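PDB 3D2Y: N-acetylmuramoyl-L-alanine amidase amiD from Escherichia coli, which hydrolyses, with the help of one zinc ion per subunit, the link between N-acetylmuramoyl residues and L-amino acids in cell-wall glycopeptides. Local coordinates for residues Ala178-Arg184 against Ala253-Tyr258; Arg192-Val198 against Ala243-Gln248; Leu81-Ala85 against Asn97-Gly102; Val185-Leu189 against Ala249-Ala253; Arg224-Met228 against Asn240-Asp244. One frame throughout, in Å; residues are numbered along the deposited sequence.

Four of the five contacts gather in the C-terminal helical part of the chain, and the other, interaction 3, lies beside the catalytic centre. Interactions 1 and 4 are neighbours, their centres about 7 Å apart, sharing A253 and the same pair of helices, 182-189 and 245-258. Interaction 2 extends that seam to the start of helix 245-258, about 10 Å centre to centre from interaction 4, where L189 packs on A245. Interaction 5 shares A243 and D244 with it, the centres about 11 Å apart. Interaction 3 sits across the chain, its centre 26 to 34 Å from the others, behind the zinc ligands H35 and H151 and beside the bound peptide.

Interaction 1: Ala178-Arg184 against Ala253-Tyr258; sequences AWPDAQR and ALLEKY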
# COMPACT_ATOMS: atom_id res chain seq x y z
N ALA A 178 6.24 6.46 -1.49
CA ALA A 178 7.51 6.44 -2.26
C ALA A 178 7.30 6.92 -3.70
O ALA A 178 6.30 6.61 -4.35
CB ALA A 178 8.07 5.01 -2.28
N TRP A 179 8.24 7.69 -4.20
CA TRP A 179 8.25 8.01 -5.65
C TRP A 179 9.69 8.26 -6.04
O TRP A 179 10.41 8.89 -5.27
CB TRP A 179 7.36 9.22 -5.94
CG TRP A 179 6.95 9.32 -7.38
CD1 TRP A 179 7.52 10.12 -8.35
CD2 TRP A 179 5.92 8.56 -8.04
NE1 TRP A 179 6.87 9.93 -9.56
CE2 TRP A 179 5.91 8.96 -9.40
CE3 TRP A 179 5.01 7.57 -7.61
CZ2 TRP A 179 5.00 8.43 -10.34
CZ3 TRP A 179 4.13 7.03 -8.55
CH2 TRP A 179 4.14 7.46 -9.90
N PRO A 180 10.11 7.76 -7.24
CA PRO A 180 11.47 7.92 -7.72
C PRO A 180 11.78 9.36 -8.16
O PRO A 180 10.88 10.09 -8.61
CB PRO A 180 11.52 6.96 -8.92
CG PRO A 180 10.14 6.92 -9.41
CD PRO A 180 9.27 7.03 -8.20
N ASP A 181 13.04 9.77 -7.99
CA ASP A 181 13.47 11.07 -8.51
C ASP A 181 13.59 10.97 -10.02
O ASP A 181 14.30 10.10 -10.54
CB ASP A 181 14.79 11.52 -7.87
CG ASP A 181 14.66 11.79 -6.36
OD1 ASP A 181 13.52 11.96 -5.85
OD2 ASP A 181 15.71 11.82 -5.67
N ALA A 182 12.88 11.86 -10.72
CA ALA A 182 12.76 11.84 -12.18
C ALA A 182 14.10 11.86 -12.92
O ALA A 182 14.27 11.14 -13.91
CB ALA A 182 11.88 12.99 -12.64
N GLN A 183 15.05 12.64 -12.42
CA GLN A 183 16.39 12.68 -13.01
C GLN A 183 17.11 11.33 -12.86
O GLN A 183 17.87 10.92 -13.74
CB GLN A 183 17.24 13.82 -12.41
CG GLN A 183 16.66 15.21 -12.60
CD GLN A 183 16.91 15.77 -13.99
OE1 GLN A 183 18.03 16.15 -14.33
NE2 GLN A 183 15.85 15.84 -14.80
N ARG A 184 16.86 10.64 -11.75
CA ARG A 184 17.46 9.32 -11.57
C ARG A 184 16.79 8.23 -12.45
O ARG A 184 17.46 7.31 -12.91
CB ARG A 184 17.50 8.94 -10.09
CG ARG A 184 18.19 9.97 -9.21
CD ARG A 184 19.64 10.20 -9.61
NE ARG A 184 20.50 9.03 -9.45
CZ ARG A 184 21.67 8.86 -10.07
NH1 ARG A 184 22.10 9.76 -10.94
NH2 ARG A 184 22.39 7.77 -9.85
N ALA A 253 15.70 3.27 -9.59
CA ALA A 253 15.64 4.55 -8.87
C ALA A 253 14.95 4.45 -7.49
O ALA A 253 15.43 5.05 -6.51
CB ALA A 253 15.00 5.62 -9.72
N LEU A 254 13.84 3.72 -7.40
CA LEU A 254 13.28 3.35 -6.09
C LEU A 254 14.25 2.64 -5.12
O LEU A 254 14.36 3.04 -3.95
CB LEU A 254 12.02 2.48 -6.24
CG LEU A 254 10.81 3.26 -6.77
CD1 LEU A 254 9.81 2.24 -7.29
CD2 LEU A 254 10.21 4.20 -5.71
N LEU A 255 14.98 1.65 -5.62
CA LEU A 255 15.95 0.95 -4.81
C LEU A 255 17.11 1.85 -4.33
O LEU A 255 17.54 1.80 -3.17
CB LEU A 255 16.46 -0.30 -5.53
CG LEU A 255 15.48 -1.48 -5.51
CD1 LEU A 255 15.87 -2.51 -6.60
CD2 LEU A 255 15.36 -2.12 -4.10
N GLU A 256 17.60 2.68 -5.22
CA GLU A 256 18.59 3.67 -4.86
C GLU A 256 18.15 4.64 -3.74
O GLU A 256 18.89 4.91 -2.78
CB GLU A 256 18.97 4.44 -6.14
CG GLU A 256 19.92 5.56 -5.90
CD GLU A 256 20.30 6.23 -7.17
OE1 GLU A 256 21.32 5.85 -7.73
OE2 GLU A 256 19.55 7.12 -7.65
N LYS A 257 16.93 5.15 -3.85
CA LYS A 257 16.41 6.13 -2.90
C LYS A 257 15.93 5.55 -1.55
O LYS A 257 16.16 6.16 -0.50
CB LYS A 257 15.32 6.95 -3.58
CG LYS A 257 14.85 8.20 -2.80
CD LYS A 257 13.83 8.99 -3.61
CE LYS A 257 13.24 10.13 -2.77
NZ LYS A 257 12.10 10.85 -3.45
N TYR A 258 15.29 4.38 -1.58
CA TYR A 258 14.63 3.84 -0.38
C TYR A 258 15.24 2.54 0.14
O TYR A 258 14.91 2.08 1.25
CB TYR A 258 13.15 3.61 -0.67
CG TYR A 258 12.43 4.86 -1.06
CD1 TYR A 258 12.04 5.79 -0.08
CD2 TYR A 258 12.14 5.14 -2.40
CE1 TYR A 258 11.38 6.99 -0.43
CE2 TYR A 258 11.48 6.29 -2.76
CZ TYR A 258 11.11 7.23 -1.78
OH TYR A 258 10.42 8.36 -2.12
O HOH W 1 15.28 8.04 -7.04
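R184 and E256 form one of two salt bridges between segment 178-184, the linker and first turn of helix 182-189, and the last turns of helix 245-258. The arginine grips side-on, NE giving to OE2 of E256 at 2.8 Å and NH2 of R184 to OE1 of E256 at 3.1 Å, with the two flat groups only 19° from coplanar. Bends at chi2 and chi3 turn the guanidinium edge toward the glutamate, whose own chain is extended. The second bridge joins K257 NZ to D181 OD1 at 3.0 Å, on the syn side but well out of the carboxylate plane.

Hydrogen bonds to the backbone add to these. K257 NZ also gives to W179 O at 3.2 Å, nearly along the C=O axis, and W179 N makes a fairly straight bond (166°) to Y258 OH at 3.1 Å. One water accepts from D181 N and donates to A253 O.

The apolar share lies deeper. A178 CB sits over one face of the Y258 ring in a CH-pi contact, 3.9 Å from its centroid, while P180 CB touches A253 CB at 3.8 Å and P180 CD meets L254.

D181 stands at the N-cap position but makes no side-chain capping bond; its carboxylate pairs with K257, so its charge probably serves the contact more than the helix end.

Interaction 2: Arg192-Val198 against Ala243-Gln248; sequences RAPHTPV and ADAETQ
A245 CB lies over the centre of one face of the R192 guanidinium, 3.5 Å above its plane, while Q248 OE1 meets the same group at its edge, in plane. R192 NH1 gives to Q248 OE1 at 2.8 Å, nearly straight on to the amide C=O (174°), with the guanidinium and amide planes 54° apart. The H195 ring presents its edge to the carboxylate of D244, and P194 CB lies off-centre over one of its faces. This is an N-cap site: D244 directly precedes helix 245-258, and the 192-198 loop, with a type I turn from A193 to T196, wraps that helix start.

D244 OD1 accepts from both T247 N, at 3.0 Å, and T247 OG1, at 2.6 Å, arriving from opposite faces of the carboxylate plane. D244 OD2 accepts from H195 ND1 at 3.2 Å, the donor lying above that plane, and also forms a salt bridge with R235, a partner shared with E246. With an alanine here, T247 N and H195 ND1 would probably be left without their acceptor, and the helix start and the loop would lose a common tie.

Backbone bonds complete the clasp. E246 N gives to P194 O at 2.8 Å, in the carbonyl plane, and P197 and D244 form a single beta bridge. Next to the bridge the V198 methyls pack on A243 and A245, CG2 also lying 3.5 Å from Q248 OE1. V198 N gives to A243 O at 3.0 Å in an almost straight bond (175°), from above the carbonyl plane.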
# COMPACT_ATOMS: atom_id res chain seq x y z
N ARG A 192 17.79 4.23 -23.40
CA ARG A 192 16.78 3.38 -24.02
C ARG A 192 15.48 4.15 -24.18
O ARG A 192 15.21 5.08 -23.41
CB ARG A 192 16.60 2.10 -23.21
CG ARG A 192 17.74 1.11 -23.39
CD ARG A 192 17.73 0.07 -22.30
NE ARG A 192 17.75 0.69 -20.98
CZ ARG A 192 17.57 0.04 -19.84
NH1 ARG A 192 17.38 -1.27 -19.84
NH2 ARG A 192 17.61 0.70 -18.70
N ALA A 193 14.69 3.79 -25.21
CA ALA A 193 13.29 4.21 -25.28
C ALA A 193 12.55 3.56 -24.09
O ALA A 193 12.87 2.42 -23.71
CB ALA A 193 12.66 3.78 -26.59
N PRO A 194 11.55 4.26 -23.51
CA PRO A 194 10.90 3.70 -22.32
C PRO A 194 10.42 2.24 -22.47
O PRO A 194 10.60 1.42 -21.55
CB PRO A 194 9.72 4.65 -22.07
CG PRO A 194 10.13 5.94 -22.70
CD PRO A 194 10.95 5.56 -23.90
N HIS A 195 9.81 1.93 -23.61
CA HIS A 195 9.26 0.59 -23.87
C HIS A 195 10.23 -0.43 -24.49
O HIS A 195 9.80 -1.48 -24.97
CB HIS A 195 7.99 0.69 -24.72
CG HIS A 195 6.92 1.57 -24.14
ND1 HIS A 195 6.70 1.68 -22.78
CD2 HIS A 195 6.02 2.38 -24.73
CE1 HIS A 195 5.70 2.52 -22.56
NE2 HIS A 195 5.28 2.96 -23.73
N THR A 196 11.53 -0.13 -24.49
CA THR A 196 12.54 -1.10 -24.92
C THR A 196 12.41 -2.34 -24.02
O THR A 196 12.48 -2.20 -22.80
CB THR A 196 13.97 -0.51 -24.81
OG1 THR A 196 14.07 0.68 -25.61
CG2 THR A 196 15.04 -1.52 -25.26
N PRO A 197 12.22 -3.54 -24.61
CA PRO A 197 12.10 -4.80 -23.85
C PRO A 197 13.35 -5.12 -23.04
O PRO A 197 14.47 -5.03 -23.55
CB PRO A 197 11.93 -5.86 -24.95
CG PRO A 197 11.37 -5.12 -26.11
CD PRO A 197 12.08 -3.78 -26.06
N VAL A 198 13.14 -5.47 -21.77
CA VAL A 198 14.22 -5.80 -20.85
C VAL A 198 14.06 -7.25 -20.38
O VAL A 198 12.98 -7.81 -20.43
CB VAL A 198 14.21 -4.79 -19.66
CG1 VAL A 198 14.62 -5.42 -18.33
CG2 VAL A 198 15.07 -3.58 -19.99
N ALA A 243 8.23 -6.58 -19.08
CA ALA A 243 9.41 -5.90 -18.60
C ALA A 243 9.96 -4.97 -19.66
O ALA A 243 10.29 -5.42 -20.78
CB ALA A 243 10.46 -6.92 -18.20
N ASP A 244 10.04 -3.69 -19.34
CA ASP A 244 10.67 -2.73 -20.27
C ASP A 244 11.65 -1.83 -19.54
O ASP A 244 11.82 -1.94 -18.32
CB ASP A 244 9.62 -1.93 -21.09
CG ASP A 244 8.67 -1.07 -20.23
OD1 ASP A 244 8.92 -0.84 -19.03
OD2 ASP A 244 7.65 -0.59 -20.80
N ALA A 245 12.29 -0.94 -20.28
CA ALA A 245 13.40 -0.14 -19.76
C ALA A 245 12.91 0.89 -18.74
O ALA A 245 13.59 1.13 -17.75
CB ALA A 245 14.15 0.55 -20.89
N GLU A 246 11.74 1.46 -18.99
CA GLU A 246 11.16 2.45 -18.07
C GLU A 246 10.82 1.83 -16.71
O GLU A 246 11.17 2.38 -15.63
CB GLU A 246 9.92 3.12 -18.67
CG GLU A 246 9.27 4.13 -17.73
CD GLU A 246 8.10 4.87 -18.36
OE1 GLU A 246 7.81 5.99 -17.91
OE2 GLU A 246 7.50 4.34 -19.30
N THR A 247 10.13 0.68 -16.76
CA THR A 247 9.81 -0.10 -15.57
C THR A 247 11.06 -0.46 -14.73
O THR A 247 11.09 -0.23 -13.51
CB THR A 247 9.01 -1.39 -15.90
OG1 THR A 247 7.83 -1.05 -16.63
CG2 THR A 247 8.56 -2.08 -14.65
N GLN A 248 12.08 -1.01 -15.40
CA GLN A 248 13.35 -1.29 -14.77
C GLN A 248 14.00 -0.04 -14.15
O GLN A 248 14.48 -0.10 -13.01
CB GLN A 248 14.31 -1.93 -15.78
CG GLN A 248 15.67 -2.19 -15.19
CD GLN A 248 16.69 -2.74 -16.17
OE1 GLN A 248 16.81 -2.27 -17.30
NE2 GLN A 248 17.45 -3.74 -15.71

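Interaction 3: Leu81-Ala85 against Asn97-Gly102; sequences LAWHA and NDTSIG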
# COMPACT_ATOMS: atom_id res chain seq x y z
N LEU A 81 -5.16 -5.67 15.02
CA LEU A 81 -5.18 -5.97 13.59
C LEU A 81 -6.59 -6.12 13.02
O LEU A 81 -7.53 -6.58 13.71
CB LEU A 81 -4.32 -7.22 13.28
CG LEU A 81 -4.71 -8.60 13.78
CD1 LEU A 81 -5.77 -9.14 12.84
CD2 LEU A 81 -3.49 -9.50 13.77
N ALA A 82 -6.71 -5.72 11.76
CA ALA A 82 -7.93 -5.85 10.99
C ALA A 82 -7.64 -6.93 9.95
O ALA A 82 -6.48 -7.17 9.64
CB ALA A 82 -8.28 -4.51 10.33
N TRP A 83 -8.69 -7.60 9.44
CA TRP A 83 -8.60 -8.66 8.42
C TRP A 83 -8.73 -8.08 6.99
O TRP A 83 -9.76 -8.27 6.32
CB TRP A 83 -9.64 -9.75 8.69
CG TRP A 83 -9.22 -10.76 9.75
CD1 TRP A 83 -8.11 -10.74 10.52
CD2 TRP A 83 -9.97 -11.94 10.13
NE1 TRP A 83 -8.09 -11.85 11.35
CE2 TRP A 83 -9.23 -12.59 11.13
CE3 TRP A 83 -11.20 -12.48 9.73
CZ2 TRP A 83 -9.67 -13.81 11.72
CZ3 TRP A 83 -11.62 -13.68 10.28
CH2 TRP A 83 -10.87 -14.32 11.28
N HIS A 84 -7.70 -7.33 6.56
CA HIS A 84 -7.67 -6.58 5.28
C HIS A 84 -6.62 -7.03 4.24
O HIS A 84 -6.85 -6.94 3.04
CB HIS A 84 -7.54 -5.05 5.51
CG HIS A 84 -6.20 -4.64 6.05
ND1 HIS A 84 -5.19 -4.20 5.22
CD2 HIS A 84 -5.68 -4.67 7.30
CE1 HIS A 84 -4.10 -3.95 5.95
NE2 HIS A 84 -4.38 -4.24 7.21
N ALA A 85 -5.45 -7.48 4.69
CA ALA A 85 -4.33 -7.86 3.79
C ALA A 85 -4.43 -9.29 3.26
O ALA A 85 -4.01 -9.58 2.11
CB ALA A 85 -2.97 -7.68 4.51
N ASN A 97 -1.40 -8.27 7.97
CA ASN A 97 -2.42 -7.86 8.93
C ASN A 97 -1.74 -7.50 10.25
O ASN A 97 -2.14 -6.54 10.89
CB ASN A 97 -3.39 -8.99 9.21
CG ASN A 97 -4.49 -9.08 8.19
OD1 ASN A 97 -4.62 -8.18 7.35
ND2 ASN A 97 -5.27 -10.17 8.23
N ASP A 98 -0.72 -8.28 10.60
CA ASP A 98 -0.08 -8.19 11.92
C ASP A 98 0.56 -6.82 12.13
O ASP A 98 0.58 -6.32 13.21
CB ASP A 98 1.04 -9.24 12.10
CG ASP A 98 0.50 -10.65 12.10
OD1 ASP A 98 -0.73 -10.81 12.04
OD2 ASP A 98 1.30 -11.59 12.18
N THR A 99 1.16 -6.28 11.08
CA THR A 99 1.96 -5.07 11.17
C THR A 99 1.44 -3.89 10.35
O THR A 99 2.17 -2.93 10.16
CB THR A 99 3.46 -5.36 10.79
OG1 THR A 99 3.54 -5.82 9.41
CG2 THR A 99 4.07 -6.45 11.74
N SER A 100 0.19 -3.93 9.89
CA SER A 100 -0.27 -2.85 9.05
C SER A 100 -1.54 -2.24 9.54
O SER A 100 -2.28 -2.83 10.36
CB SER A 100 -0.46 -3.33 7.61
OG SER A 100 -1.62 -4.18 7.49
N ILE A 101 -1.77 -1.02 9.07
CA ILE A 101 -3.09 -0.38 9.12
C ILE A 101 -3.69 -0.44 7.73
O ILE A 101 -3.00 -0.27 6.76
CB ILE A 101 -2.94 1.05 9.65
CG1 ILE A 101 -2.70 0.96 11.16
CG2 ILE A 101 -4.19 1.87 9.36
CD1 ILE A 101 -2.40 2.22 11.83
N GLY A 102 -5.00 -0.72 7.64
CA GLY A 102 -5.66 -0.89 6.35
C GLY A 102 -6.68 0.21 6.21
O GLY A 102 -7.46 0.46 7.13
O HOH W 2 -4.26 -5.27 10.08
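With chi1 at 70°, H84 places CG between its backbone N and carbonyl carbon and so holds the ring against G102; N97, with chi1 -84°, carries its amide oxygen over the ring's opposite face. G102 CA makes a CH-pi contact 3.5 Å from the H84 centroid, and a side chain at that position would run into the ring. N97 OD1 accepts from A85 N at 2.9 Å and from H84 N at 3.3 Å, so two successive amides fix the amide oxygen. At the ring's edge H84 NE2 forms a weak bond to S100 OG, 2.8 Å away, though that hydroxyl also bonds L96 O. On the outer side L81 CB rests on N97 O at 3.3 Å, and a water accepts from A82 N and donates to the same N97 O.

H84 and A85 belong to the second shell of the zinc site: H84 ND1 bonds NE2 of the zinc ligand H35, and A85 O bonds NE2 of the ligand H151. N97 ND2, in turn, bonds the bound peptide.

In the sheet, strand 100-105 runs between strands 57-59 and 31-36; the H84 side chain touches V33 of the latter, while I101 packs on helix 124-141.

Interaction 4: Val185-Leu189 against Ala249-Ala253; sequences VNFYL and AIAEA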
# COMPACT_ATOMS: atom_id res chain seq x y z
N VAL A 185 15.48 8.34 -12.71
CA VAL A 185 14.79 7.41 -13.61
C VAL A 185 15.39 7.57 -14.99
O VAL A 185 15.73 6.58 -15.64
CB VAL A 185 13.26 7.64 -13.68
CG1 VAL A 185 12.63 6.85 -14.85
CG2 VAL A 185 12.60 7.24 -12.37
N ASN A 186 15.55 8.82 -15.41
CA ASN A 186 16.26 9.15 -16.66
C ASN A 186 17.72 8.65 -16.69
O ASN A 186 18.20 8.18 -17.72
CB ASN A 186 16.18 10.65 -16.94
CG ASN A 186 14.88 11.04 -17.63
OD1 ASN A 186 14.19 11.98 -17.22
ND2 ASN A 186 14.53 10.31 -18.70
N PHE A 187 18.40 8.71 -15.54
CA PHE A 187 19.77 8.22 -15.46
C PHE A 187 19.83 6.73 -15.73
O PHE A 187 20.66 6.27 -16.52
CB PHE A 187 20.44 8.60 -14.14
CG PHE A 187 21.73 7.86 -13.88
CD1 PHE A 187 22.90 8.21 -14.55
CD2 PHE A 187 21.77 6.80 -12.97
CE1 PHE A 187 24.10 7.52 -14.30
CE2 PHE A 187 22.95 6.11 -12.74
CZ PHE A 187 24.11 6.47 -13.40
N TYR A 188 18.93 5.98 -15.09
CA TYR A 188 18.85 4.52 -15.23
C TYR A 188 18.25 4.06 -16.56
O TYR A 188 18.50 2.94 -16.99
CB TYR A 188 18.05 3.94 -14.07
CG TYR A 188 18.88 3.87 -12.82
CD1 TYR A 188 20.00 3.04 -12.76
CD2 TYR A 188 18.59 4.67 -11.71
CE1 TYR A 188 20.78 2.96 -11.64
CE2 TYR A 188 19.37 4.60 -10.57
CZ TYR A 188 20.48 3.75 -10.56
OH TYR A 188 21.30 3.66 -9.46
N LEU A 189 17.46 4.93 -17.20
CA LEU A 189 16.97 4.63 -18.56
C LEU A 189 18.14 4.40 -19.52
O LEU A 189 18.06 3.54 -20.41
CB LEU A 189 16.04 5.72 -19.07
CG LEU A 189 14.55 5.35 -19.10
CD1 LEU A 189 13.68 6.56 -19.38
CD2 LEU A 189 14.27 4.23 -20.11
N ALA A 249 14.03 1.08 -14.88
CA ALA A 249 14.67 2.32 -14.39
C ALA A 249 13.98 2.85 -13.14
O ALA A 249 14.64 3.35 -12.22
CB ALA A 249 14.68 3.38 -15.47
N ILE A 250 12.67 2.72 -13.11
CA ILE A 250 11.87 3.15 -11.95
C ILE A 250 12.23 2.31 -10.73
O ILE A 250 12.49 2.87 -9.64
CB ILE A 250 10.36 3.10 -12.30
CG1 ILE A 250 10.04 4.26 -13.29
CG2 ILE A 250 9.48 3.18 -11.03
CD1 ILE A 250 8.64 4.16 -13.92
N ALA A 251 12.28 0.99 -10.93
CA ALA A 251 12.66 0.03 -9.90
C ALA A 251 14.06 0.35 -9.39
O ALA A 251 14.28 0.36 -8.18
CB ALA A 251 12.62 -1.40 -10.44
N GLU A 252 14.99 0.62 -10.31
CA GLU A 252 16.37 0.97 -9.98
C GLU A 252 16.48 2.26 -9.18
O GLU A 252 17.26 2.32 -8.21
CB GLU A 252 17.25 1.03 -11.24
CG GLU A 252 17.56 -0.37 -11.82
CD GLU A 252 18.37 -0.34 -13.13
OE1 GLU A 252 17.97 0.37 -14.08
OE2 GLU A 252 19.42 -1.03 -13.18
N ALA A 253 15.70 3.27 -9.59
CA ALA A 253 15.64 4.55 -8.87
C ALA A 253 14.95 4.45 -7.49
O ALA A 253 15.43 5.05 -6.51
CB ALA A 253 15.00 5.62 -9.72
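A249 CB meets helix 182-189 among V185, Y188 and L189, 3.4 Å from V185 O and 3.7 Å from Y188 CB. This is helix-on-helix packing made close by small residues: the local axes of 185-189 and 249-253 approach to 8.1 Å at an angle of 123°, between perpendicular and antiparallel. Beside the alanine, V185 spreads its two methyls, CG1 touching I250 CG1 at 4.0 Å and CG2 reaching A253 CB at 3.9 Å.

The Y188 ring closes the other flank. E252 CB lies over one of its faces in a CH-pi contact, 3.7 Å from the centroid, and F187 of its own helix covers the opposite face, so the ring is held between the two. Its hydroxyl reaches past 249-253 to bond E256 OE1. Replacing Y188 by an alanine is likely to uncover E252 CB, open a gap beside A253 and deprive E256 of its hydroxyl partner.

Farther out, P180 backs V185 and I250, F230 and F234 of helix 220-234 support I250, and helix 200-210 packs on A251. With chi1 -73° the extended E252 chain crosses the ring obliquely, leaving E252 OE1 3.6 Å from Y188 CD1.

Interaction 5: Arg224-Met228 against Asn240-Asp244; sequences RRVIM and NGEAD
G241 presses its bare CA on helix 220-234, 4.0 Å from the CA of M228, in a contact with no hydrogen bond between its two segments. Its phi of 85° suits a glycine, and a CB there would collide with R224 O. That carbonyl, already bonded to M228 N in the helix, receives a long, bent CA-H...O contact from G241 CA at 3.6 Å.

The peptide group that follows lies between two side chains of the helix. G241 O touches R224 CG at 3.5 Å on one side and I227 CB at 3.6 Å on the other. With chi1 near -73°, I227 sets CG2 against G241 C, also at 3.6 Å, and leaves CD1 to reach A243 CB at 4.4 Å. R224 and E242 then run side by side, pointing the same way; R224 NH1 and E242 OE1 stay 4.8 Å apart, opposite charges without a bond.

The loop holds its own shape through an Asx turn, N240 OD1 accepting from E242 N at 3.3 Å. Q231, a turn further along the helix, accepts from G241 N and gives to E242 O.

The chemistry implies that closeness here comes from the missing side chain and from aliphatic carbons of R224 and I227 packing on the G241 peptide, while the polar tie to the helix is supplied by a neighbouring glutamine.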
# COMPACT_ATOMS: atom_id res chain seq x y z
N ARG A 224 3.98 -11.92 -14.84
CA ARG A 224 3.20 -10.77 -15.34
C ARG A 224 2.40 -10.05 -14.23
O ARG A 224 2.40 -8.83 -14.18
CB ARG A 224 2.28 -11.16 -16.50
CG ARG A 224 2.96 -11.28 -17.85
CD ARG A 224 1.96 -11.24 -19.02
NE ARG A 224 1.02 -12.35 -19.00
CZ ARG A 224 1.27 -13.58 -19.47
NH1 ARG A 224 2.45 -13.89 -20.00
NH2 ARG A 224 0.32 -14.51 -19.40
N ARG A 225 1.73 -10.80 -13.36
CA ARG A 225 0.98 -10.19 -12.29
C ARG A 225 1.89 -9.37 -11.37
O ARG A 225 1.52 -8.29 -10.93
CB ARG A 225 0.16 -11.24 -11.52
CG ARG A 225 -1.07 -11.78 -12.29
CD ARG A 225 -2.44 -11.32 -11.74
NE ARG A 225 -2.37 -10.12 -10.88
CZ ARG A 225 -3.35 -9.62 -10.11
NH1 ARG A 225 -4.56 -10.20 -10.05
NH2 ARG A 225 -3.10 -8.54 -9.38
N VAL A 226 3.10 -9.87 -11.10
CA VAL A 226 4.01 -9.10 -10.22
C VAL A 226 4.38 -7.77 -10.90
O VAL A 226 4.33 -6.71 -10.29
CB VAL A 226 5.25 -9.91 -9.84
CG1 VAL A 226 6.23 -9.05 -9.04
CG2 VAL A 226 4.85 -11.12 -9.01
N ILE A 227 4.70 -7.83 -12.20
CA ILE A 227 5.24 -6.67 -12.89
C ILE A 227 4.09 -5.69 -13.06
O ILE A 227 4.25 -4.48 -12.88
CB ILE A 227 5.88 -7.07 -14.24
CG1 ILE A 227 7.24 -7.79 -14.00
CG2 ILE A 227 6.16 -5.82 -15.04
CD1 ILE A 227 7.80 -8.66 -15.20
N MET A 228 2.93 -6.24 -13.36
CA MET A 228 1.70 -5.46 -13.49
C MET A 228 1.37 -4.69 -12.19
O MET A 228 1.07 -3.49 -12.23
CB MET A 228 0.56 -6.39 -13.89
CG MET A 228 -0.77 -5.74 -14.16
SD MET A 228 -2.08 -6.97 -14.51
CE MET A 228 -1.21 -8.34 -15.29
N ASN A 240 0.73 -3.67 -18.49
CA ASN A 240 0.53 -4.98 -19.12
C ASN A 240 1.42 -6.11 -18.59
O ASN A 240 1.24 -7.26 -18.96
CB ASN A 240 0.63 -4.88 -20.67
CG ASN A 240 2.04 -4.59 -21.16
OD1 ASN A 240 2.95 -4.28 -20.36
ND2 ASN A 240 2.24 -4.73 -22.47
N GLY A 241 2.37 -5.77 -17.72
CA GLY A 241 3.14 -6.78 -17.02
C GLY A 241 4.34 -7.30 -17.78
O GLY A 241 4.88 -8.33 -17.42
N GLU A 242 4.69 -6.58 -18.86
CA GLU A 242 5.91 -6.81 -19.67
C GLU A 242 7.09 -5.94 -19.23
O GLU A 242 6.98 -4.72 -19.04
CB GLU A 242 5.60 -6.55 -21.15
CG GLU A 242 4.52 -7.47 -21.73
CD GLU A 242 4.93 -8.94 -21.81
OE1 GLU A 242 4.02 -9.79 -21.94
OE2 GLU A 242 6.14 -9.27 -21.75
N ALA A 243 8.23 -6.58 -19.08
CA ALA A 243 9.41 -5.90 -18.60
C ALA A 243 9.96 -4.97 -19.66
O ALA A 243 10.29 -5.42 -20.78
CB ALA A 243 10.46 -6.92 -18.20
N ASP A 244 10.04 -3.69 -19.34
CA ASP A 244 10.67 -2.73 -20.27
C ASP A 244 11.65 -1.83 -19.54
O ASP A 244 11.82 -1.94 -18.32
CB ASP A 244 9.62 -1.93 -21.09
CG ASP A 244 8.67 -1.07 -20.23
OD1 ASP A 244 8.92 -0.84 -19.03
OD2 ASP A 244 7.65 -0.59 -20.80